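Local atomic coordinates of amino acid ABC transporter, periplasmic amino acid-binding protein, putative (Streptococcus pneumoniae, PDB entry 4I62), a protein that binds L-arginine in a cleft between two lobes and probably delivers it, as the substrate-binding component, to an amino acid ABC transporter. Residues A[49-57]-A[259-267]; A[127-135]-A[187-198]. One frame throughout, in Å; residues are numbered along the deposited sequence.

Overall arrangement
Interaction 1 joins residues 49-57, a loop running into strand 54-58, to the end of helix 254-265, so it brings together segments from near the start and near the end of the modelled chain. Interaction 2 is nested inside that long loop and pairs two strands of the mixed sheet, 126-135 and 194-198. Their centres lie about 18 Å apart. The two meet at the bound arginine: Phe49 and Glu53 of interaction 1 hold its guanidinium end, Glu198 of interaction 2 its amino group, and Phe49 CZ packs 3.5 Å from Glu198 OE1. This two-sided grip fits the type II periplasmic binding protein fold, in which two lobes enclose the ligand.

Interaction 1: residues A[49-57]-A[259-267]; sequences FAPFEYQKV and IEDAFKASI. With ARG (arginine), chain B.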
# COMPACT_ATOMS: atom_id res chain seq x y z
N PHE A 49 -5.03 -3.47 2.55
CA PHE A 49 -4.68 -2.30 1.76
C PHE A 49 -5.42 -2.34 0.42
O PHE A 49 -4.82 -2.21 -0.65
CB PHE A 49 -3.14 -2.25 1.59
CG PHE A 49 -2.57 -0.89 1.31
CD1 PHE A 49 -2.60 0.08 2.28
CD2 PHE A 49 -1.97 -0.58 0.09
CE1 PHE A 49 -2.03 1.34 2.05
CE2 PHE A 49 -1.41 0.65 -0.15
CZ PHE A 49 -1.43 1.63 0.83
N ALA A 50 -6.75 -2.50 0.48
CA ALA A 50 -7.54 -2.50 -0.75
C ALA A 50 -7.40 -1.14 -1.43
O ALA A 50 -7.43 -0.10 -0.75
CB ALA A 50 -9.01 -2.78 -0.45
N PRO A 51 -7.32 -1.11 -2.77
CA PRO A 51 -7.55 -2.21 -3.72
C PRO A 51 -6.30 -3.06 -4.03
O PRO A 51 -6.40 -4.05 -4.78
CB PRO A 51 -8.00 -1.46 -5.00
CG PRO A 51 -7.24 -0.16 -4.91
CD PRO A 51 -7.29 0.20 -3.45
N PHE A 52 -5.15 -2.67 -3.51
CA PHE A 52 -3.87 -3.27 -3.91
C PHE A 52 -3.71 -4.70 -3.39
O PHE A 52 -3.37 -5.63 -4.15
CB PHE A 52 -2.72 -2.34 -3.50
CG PHE A 52 -2.85 -1.01 -4.17
CD1 PHE A 52 -2.48 -0.87 -5.51
CD2 PHE A 52 -3.46 0.06 -3.52
CE1 PHE A 52 -2.69 0.32 -6.17
CE2 PHE A 52 -3.68 1.25 -4.20
CZ PHE A 52 -3.30 1.38 -5.52
N GLU A 53 -3.94 -4.90 -2.09
CA GLU A 53 -3.97 -6.25 -1.50
C GLU A 53 -4.88 -6.23 -0.29
O GLU A 53 -4.79 -5.32 0.54
CB GLU A 53 -2.57 -6.76 -1.12
CG GLU A 53 -1.73 -5.77 -0.32
CD GLU A 53 -0.96 -4.79 -1.17
OE1 GLU A 53 -0.61 -5.23 -2.32
OE2 GLU A 53 -0.66 -3.63 -0.75
N TYR A 54 -5.73 -7.24 -0.17
CA TYR A 54 -6.68 -7.28 0.93
C TYR A 54 -7.17 -8.71 1.06
O TYR A 54 -6.93 -9.57 0.20
CB TYR A 54 -7.83 -6.28 0.70
CG TYR A 54 -8.66 -6.48 -0.56
CD1 TYR A 54 -8.20 -5.98 -1.79
CD2 TYR A 54 -9.91 -7.13 -0.53
CE1 TYR A 54 -8.95 -6.10 -2.93
CE2 TYR A 54 -10.65 -7.28 -1.69
CZ TYR A 54 -10.17 -6.76 -2.88
OH TYR A 54 -10.89 -6.89 -4.05
N GLN A 55 -7.88 -8.96 2.16
CA GLN A 55 -8.50 -10.26 2.40
C GLN A 55 -9.95 -10.21 2.01
O GLN A 55 -10.70 -9.32 2.47
CB GLN A 55 -8.37 -10.69 3.86
CG GLN A 55 -6.94 -10.91 4.33
CD GLN A 55 -6.90 -11.47 5.73
OE1 GLN A 55 -7.14 -12.66 5.95
NE2 GLN A 55 -6.60 -10.61 6.70
N LYS A 56 -10.37 -11.17 1.20
CA LYS A 56 -11.76 -11.25 0.77
C LYS A 56 -12.28 -12.61 1.18
O LYS A 56 -11.61 -13.62 0.95
CB LYS A 56 -11.80 -11.10 -0.76
CG LYS A 56 -13.19 -11.09 -1.35
CD LYS A 56 -13.12 -10.83 -2.86
CE LYS A 56 -14.49 -10.96 -3.54
NZ LYS A 56 -15.49 -10.05 -2.89
N VAL A 57 -13.48 -12.69 1.74
CA VAL A 57 -14.05 -14.00 2.03
C VAL A 57 -14.60 -14.59 0.73
O VAL A 57 -15.44 -13.98 0.04
CB VAL A 57 -15.15 -13.93 3.10
CG1 VAL A 57 -15.51 -15.33 3.56
CG2 VAL A 57 -14.68 -13.06 4.25
N ILE A 259 -6.91 -2.43 -11.15
CA ILE A 259 -7.14 -1.63 -9.96
C ILE A 259 -8.64 -1.38 -9.80
O ILE A 259 -9.16 -1.51 -8.68
CB ILE A 259 -6.31 -0.35 -10.01
CG1 ILE A 259 -4.80 -0.70 -9.95
CG2 ILE A 259 -6.73 0.59 -8.89
CD1 ILE A 259 -3.87 0.48 -10.26
N GLU A 260 -9.34 -1.09 -10.88
CA GLU A 260 -10.78 -0.88 -10.79
C GLU A 260 -11.52 -2.14 -10.38
O GLU A 260 -12.43 -2.09 -9.54
CB GLU A 260 -11.33 -0.32 -12.09
CG GLU A 260 -10.91 1.10 -12.37
CD GLU A 260 -11.29 2.06 -11.26
OE1 GLU A 260 -12.45 2.01 -10.78
OE2 GLU A 260 -10.43 2.87 -10.85
N ASP A 261 -11.16 -3.29 -10.96
CA ASP A 261 -11.79 -4.55 -10.61
C ASP A 261 -11.60 -4.83 -9.13
O ASP A 261 -12.52 -5.27 -8.43
CB ASP A 261 -11.17 -5.73 -11.39
CG ASP A 261 -11.51 -5.73 -12.87
OD1 ASP A 261 -12.38 -4.95 -13.31
OD2 ASP A 261 -10.88 -6.57 -13.58
N ALA A 262 -10.37 -4.64 -8.66
CA ALA A 262 -10.05 -4.97 -7.29
C ALA A 262 -10.81 -4.05 -6.33
O ALA A 262 -11.24 -4.46 -5.25
CB ALA A 262 -8.56 -4.86 -7.07
N PHE A 263 -10.94 -2.78 -6.71
CA PHE A 263 -11.66 -1.83 -5.88
C PHE A 263 -13.13 -2.27 -5.74
O PHE A 263 -13.66 -2.36 -4.63
CB PHE A 263 -11.54 -0.41 -6.45
CG PHE A 263 -12.06 0.65 -5.51
CD1 PHE A 263 -13.40 0.98 -5.52
CD2 PHE A 263 -11.22 1.26 -4.59
CE1 PHE A 263 -13.89 1.95 -4.66
CE2 PHE A 263 -11.71 2.23 -3.71
CZ PHE A 263 -13.03 2.55 -3.74
N LYS A 264 -13.77 -2.57 -6.87
CA LYS A 264 -15.15 -3.04 -6.86
C LYS A 264 -15.32 -4.30 -6.02
O LYS A 264 -16.26 -4.40 -5.23
CB LYS A 264 -15.60 -3.34 -8.29
CG LYS A 264 -15.72 -2.12 -9.19
CD LYS A 264 -16.09 -2.53 -10.61
CE LYS A 264 -16.16 -1.31 -11.53
NZ LYS A 264 -17.18 -0.32 -11.08
N ALA A 265 -14.40 -5.26 -6.16
CA ALA A 265 -14.49 -6.52 -5.41
C ALA A 265 -14.21 -6.38 -3.90
O ALA A 265 -14.54 -7.28 -3.11
CB ALA A 265 -13.57 -7.57 -6.03
N SER A 266 -13.64 -5.24 -3.50
CA SER A 266 -13.39 -4.98 -2.08
C SER A 266 -14.59 -4.39 -1.34
O SER A 266 -14.57 -4.30 -0.11
CB SER A 266 -12.18 -4.05 -1.91
OG SER A 266 -12.52 -2.68 -2.18
N ILE A 267 -15.62 -3.99 -2.08
CA ILE A 267 -16.80 -3.40 -1.46
C ILE A 267 -17.68 -4.53 -0.93
O ILE A 267 -18.10 -5.41 -1.69
CB ILE A 267 -17.60 -2.54 -2.46
CG1 ILE A 267 -16.72 -1.39 -2.97
CG2 ILE A 267 -18.84 -1.97 -1.79
CD1 ILE A 267 -17.34 -0.56 -4.08
N ARG B . 2.63 3.60 0.37
CA ARG B . 3.00 3.54 1.81
C ARG B . 4.47 3.17 2.00
O ARG B . 5.08 2.61 1.06
CB ARG B . 2.06 2.64 2.58
CG ARG B . 1.98 1.22 2.00
CD ARG B . 1.26 0.27 2.94
NE ARG B . 0.94 -0.96 2.25
CZ ARG B . 0.35 -2.01 2.79
NH1 ARG B . 0.11 -3.09 2.05
NH2 ARG B . -0.00 -1.98 4.07
OXT ARG B . 4.98 3.40 3.14
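Lys56 NZ donates to Ala265 O across 2.9 Å, lying in the carbonyl plane on a lone pair; its chain runs extended from the backbone and bends only at the last torsion (chi4 56°) to bring the ammonium onto the last turns of helix 254-265. Close by, Tyr54 OH lies 2.7 Å from Ala262 O, a weak bond whose proton has another possible acceptor. On the ligand side of the same segment, Glu53 OE2 accepts from arginine NH1 at 3.0 Å. In this type II periplasmic binding protein fold, the Lys56 bond, with the weaker Tyr54 contact beside it, joins strand 54-58 to the C-terminal helix, the axes of the short segments approaching to 10.7 Å at 55°. Ser266 CB sits over one face of the Tyr54 ring, 3.8 Å from the centroid and 24° off the normal, a CH-pi contact, while Pro51 O lies in plane at the ring edge. Ser266 OG donates to Phe263 O at 2.7 Å, tilted from the carbonyl plane; that oxygen also accepts from Ser266 N. Ala50 CB packs on Ser266 CB.

Further out, Pro51, preceded by a cis peptide bond, presses CB against the backbone N of Phe263 and the side chains of Ala262 and Phe263, while its CG touches Ile259 CG2. Phe52 extends the apolar patch through CE1 to Ile259 CD1, and its ring also meets Tyr126 and Tyr227 edge-to-face.

Phe52 and Glu53 both face Phe49, a classic beta bulge, within the segment that supplies two pocket residues. Phe49 lays its ring under the guanidinium group, with arginine NE 3.4 Å above the ring plane and over its centre.

Interaction 2: residues A[127-135]-A[187-198]; sequences TAKNKLIVK and LKSGQVDAVIFE. With ARG (arginine), chain B.
At the arginine pocket Glu198 and Asn130 lie side by side, pointing the same way, with amide and carboxylate planes 23° apart. Glu198 OE1 accepts from the ligand's amino N at 2.9 Å, and OE2 from the same N more weakly. Glu198 sits at the N-cap position of helix 199-208, and OE1 also bonds Tyr227 OH. Asn130 brings OD1 to 3.5 Å from Glu198 CG, and that oxygen is bonded by Gln161.

Behind the pocket the segments form an antiparallel ladder in the mixed sheet of one lobe of the periplasmic binding protein fold. Lys131 and Phe197 exchange two backbone bonds, as do Ile133 and Val195, the N-H...O angle from Val195 N to Ile133 O being 164°. On the face holding Ile133 and Phe197, Ile133 CG2 lies 3.8 Å from Phe197 CD2, and Leu187 CD2 also touches Ile133 CG2; on the other, Leu132 CD2 meets Ile196 CG1.

At the far end a Schellman motif, with Gly190 at positive phi, ends helix 180-188. Lys135, bent at chi4 (71°), sets NZ 2.9 Å from Leu187 O, in the carbonyl plane, and 3.1 Å from Lys188 O, above that carbonyl's plane.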
# COMPACT_ATOMS: atom_id res chain seq x y z
N THR A 127 0.50 6.33 -9.04
CA THR A 127 0.82 7.54 -8.29
C THR A 127 -0.36 7.98 -7.49
O THR A 127 -1.51 8.01 -7.96
CB THR A 127 1.27 8.67 -9.18
OG1 THR A 127 0.23 8.94 -10.13
CG2 THR A 127 2.55 8.28 -9.88
N ALA A 128 -0.09 8.34 -6.24
CA ALA A 128 -1.14 8.60 -5.25
C ALA A 128 -0.97 9.95 -4.57
O ALA A 128 0.14 10.47 -4.52
CB ALA A 128 -1.16 7.49 -4.19
N LYS A 129 -2.08 10.54 -4.13
CA LYS A 129 -2.09 11.67 -3.18
C LYS A 129 -2.45 11.15 -1.79
O LYS A 129 -3.19 10.18 -1.63
CB LYS A 129 -3.09 12.78 -3.58
CG LYS A 129 -2.76 13.48 -4.90
CD LYS A 129 -3.79 14.55 -5.21
CE LYS A 129 -3.40 15.36 -6.45
NZ LYS A 129 -4.44 16.37 -6.78
N ASN A 130 -1.96 11.83 -0.76
CA ASN A 130 -2.33 11.55 0.62
C ASN A 130 -3.59 12.29 1.04
O ASN A 130 -3.78 13.45 0.69
CB ASN A 130 -1.17 11.87 1.54
CG ASN A 130 -0.05 10.87 1.37
OD1 ASN A 130 -0.19 9.74 1.78
ND2 ASN A 130 0.99 11.24 0.62
N LYS A 131 -4.44 11.61 1.80
CA LYS A 131 -5.70 12.15 2.30
C LYS A 131 -5.86 11.81 3.77
O LYS A 131 -5.05 11.03 4.32
CB LYS A 131 -6.89 11.59 1.53
CG LYS A 131 -6.84 11.82 0.04
CD LYS A 131 -7.06 13.26 -0.26
CE LYS A 131 -7.54 13.42 -1.68
NZ LYS A 131 -8.14 14.77 -1.83
N LEU A 132 -6.89 12.39 4.40
CA LEU A 132 -7.32 11.96 5.74
C LEU A 132 -8.65 11.29 5.64
O LEU A 132 -9.58 11.80 4.98
CB LEU A 132 -7.56 13.09 6.71
CG LEU A 132 -6.41 13.99 7.08
CD1 LEU A 132 -7.04 15.01 8.11
CD2 LEU A 132 -5.25 13.24 7.71
N ILE A 133 -8.77 10.18 6.35
CA ILE A 133 -10.08 9.62 6.67
C ILE A 133 -10.44 10.01 8.11
O ILE A 133 -9.59 10.00 9.01
CB ILE A 133 -10.13 8.08 6.40
CG1 ILE A 133 -11.56 7.53 6.55
CG2 ILE A 133 -9.14 7.31 7.23
CD1 ILE A 133 -11.67 6.09 6.02
N VAL A 134 -11.70 10.43 8.27
CA VAL A 134 -12.21 10.95 9.53
C VAL A 134 -13.64 10.43 9.74
O VAL A 134 -14.27 9.90 8.83
CB VAL A 134 -12.22 12.52 9.50
CG1 VAL A 134 -10.79 13.04 9.41
CG2 VAL A 134 -13.07 13.08 8.35
N LYS A 135 -14.15 10.60 10.97
CA LYS A 135 -15.60 10.43 11.13
C LYS A 135 -16.32 11.40 10.20
O LYS A 135 -15.86 12.54 10.01
CB LYS A 135 -16.03 10.66 12.56
CG LYS A 135 -15.63 9.59 13.55
CD LYS A 135 -16.49 9.78 14.81
CE LYS A 135 -16.44 8.60 15.77
NZ LYS A 135 -15.12 8.57 16.41
N LEU A 187 -10.19 5.04 14.89
CA LEU A 187 -10.89 6.20 14.37
C LEU A 187 -12.38 6.12 14.69
O LEU A 187 -13.00 7.10 15.16
CB LEU A 187 -10.66 6.31 12.87
CG LEU A 187 -11.38 7.47 12.17
CD1 LEU A 187 -10.92 8.83 12.70
CD2 LEU A 187 -11.14 7.39 10.66
N LYS A 188 -12.96 4.93 14.57
CA LYS A 188 -14.35 4.74 14.97
C LYS A 188 -14.58 4.97 16.46
O LYS A 188 -15.59 5.57 16.86
CB LYS A 188 -14.77 3.32 14.61
CG LYS A 188 -15.00 3.10 13.13
CD LYS A 188 -15.06 1.61 12.78
CE LYS A 188 -15.41 1.38 11.34
NZ LYS A 188 -16.87 1.60 11.02
N SER A 189 -13.67 4.54 17.31
CA SER A 189 -13.92 4.68 18.74
C SER A 189 -13.64 6.10 19.21
O SER A 189 -13.77 6.42 20.41
CB SER A 189 -13.08 3.70 19.53
OG SER A 189 -11.74 4.10 19.43
N GLY A 190 -13.25 6.95 18.27
CA GLY A 190 -12.90 8.32 18.58
C GLY A 190 -11.66 8.33 19.42
O GLY A 190 -11.45 9.26 20.19
N GLN A 191 -10.83 7.30 19.28
CA GLN A 191 -9.54 7.29 19.96
C GLN A 191 -8.49 8.12 19.22
O GLN A 191 -7.62 8.73 19.83
CB GLN A 191 -9.05 5.87 20.18
CG GLN A 191 -9.87 5.09 21.19
CD GLN A 191 -9.46 3.63 21.23
OE1 GLN A 191 -10.02 2.75 20.54
NE2 GLN A 191 -8.46 3.36 22.03
N VAL A 192 -8.58 8.11 17.89
CA VAL A 192 -7.90 9.11 17.05
C VAL A 192 -8.93 9.97 16.32
O VAL A 192 -10.09 9.53 16.13
CB VAL A 192 -6.91 8.51 16.02
CG1 VAL A 192 -5.85 7.69 16.74
CG2 VAL A 192 -7.61 7.69 14.97
N ASP A 193 -8.53 11.17 15.92
CA ASP A 193 -9.37 12.09 15.20
C ASP A 193 -9.29 11.92 13.68
O ASP A 193 -10.21 12.31 12.97
CB ASP A 193 -8.94 13.51 15.56
CG ASP A 193 -9.19 13.79 16.99
OD1 ASP A 193 -10.39 13.69 17.38
OD2 ASP A 193 -8.24 14.11 17.75
N ALA A 194 -8.18 11.37 13.19
CA ALA A 194 -7.95 11.27 11.74
C ALA A 194 -6.89 10.23 11.51
O ALA A 194 -6.02 10.02 12.37
CB ALA A 194 -7.48 12.61 11.17
N VAL A 195 -6.93 9.60 10.34
CA VAL A 195 -5.88 8.69 9.90
C VAL A 195 -5.43 9.12 8.51
O VAL A 195 -6.25 9.45 7.65
CB VAL A 195 -6.38 7.22 9.87
CG1 VAL A 195 -5.31 6.28 9.32
CG2 VAL A 195 -6.82 6.79 11.25
N ILE A 196 -4.11 9.12 8.28
CA ILE A 196 -3.56 9.47 6.98
C ILE A 196 -3.46 8.24 6.10
O ILE A 196 -2.76 7.27 6.48
CB ILE A 196 -2.15 10.12 7.10
CG1 ILE A 196 -2.11 11.24 8.14
CG2 ILE A 196 -1.66 10.59 5.74
CD1 ILE A 196 -0.73 11.81 8.36
N PHE A 197 -4.10 8.24 4.94
CA PHE A 197 -3.98 7.16 3.97
C PHE A 197 -3.92 7.75 2.57
O PHE A 197 -4.55 8.77 2.27
CB PHE A 197 -5.20 6.21 3.97
CG PHE A 197 -5.28 5.22 5.10
CD1 PHE A 197 -4.22 4.44 5.49
CD2 PHE A 197 -6.48 5.06 5.78
CE1 PHE A 197 -4.35 3.52 6.57
CE2 PHE A 197 -6.62 4.13 6.80
CZ PHE A 197 -5.57 3.35 7.18
N GLU A 198 -3.23 7.04 1.68
CA GLU A 198 -3.28 7.38 0.26
C GLU A 198 -4.72 7.25 -0.27
O GLU A 198 -5.48 6.37 0.17
CB GLU A 198 -2.29 6.51 -0.51
CG GLU A 198 -0.85 6.99 -0.22
CD GLU A 198 0.25 5.92 -0.18
OE1 GLU A 198 -0.04 4.73 0.09
OE2 GLU A 198 1.43 6.31 -0.32
N ARG B . 2.63 3.60 0.37
CA ARG B . 3.00 3.54 1.81
C ARG B . 4.47 3.17 2.00
O ARG B . 5.08 2.61 1.06
CB ARG B . 2.06 2.64 2.58
CG ARG B . 1.98 1.22 2.00
CD ARG B . 1.26 0.27 2.94
NE ARG B . 0.94 -0.96 2.25
CZ ARG B . 0.35 -2.01 2.79
NH1 ARG B . 0.11 -3.09 2.05
NH2 ARG B . -0.00 -1.98 4.07
OXT ARG B . 4.98 3.40 3.14
O HOH W 1 -12.88 11.99 13.21
O HOH W 2 -12.75 10.50 15.66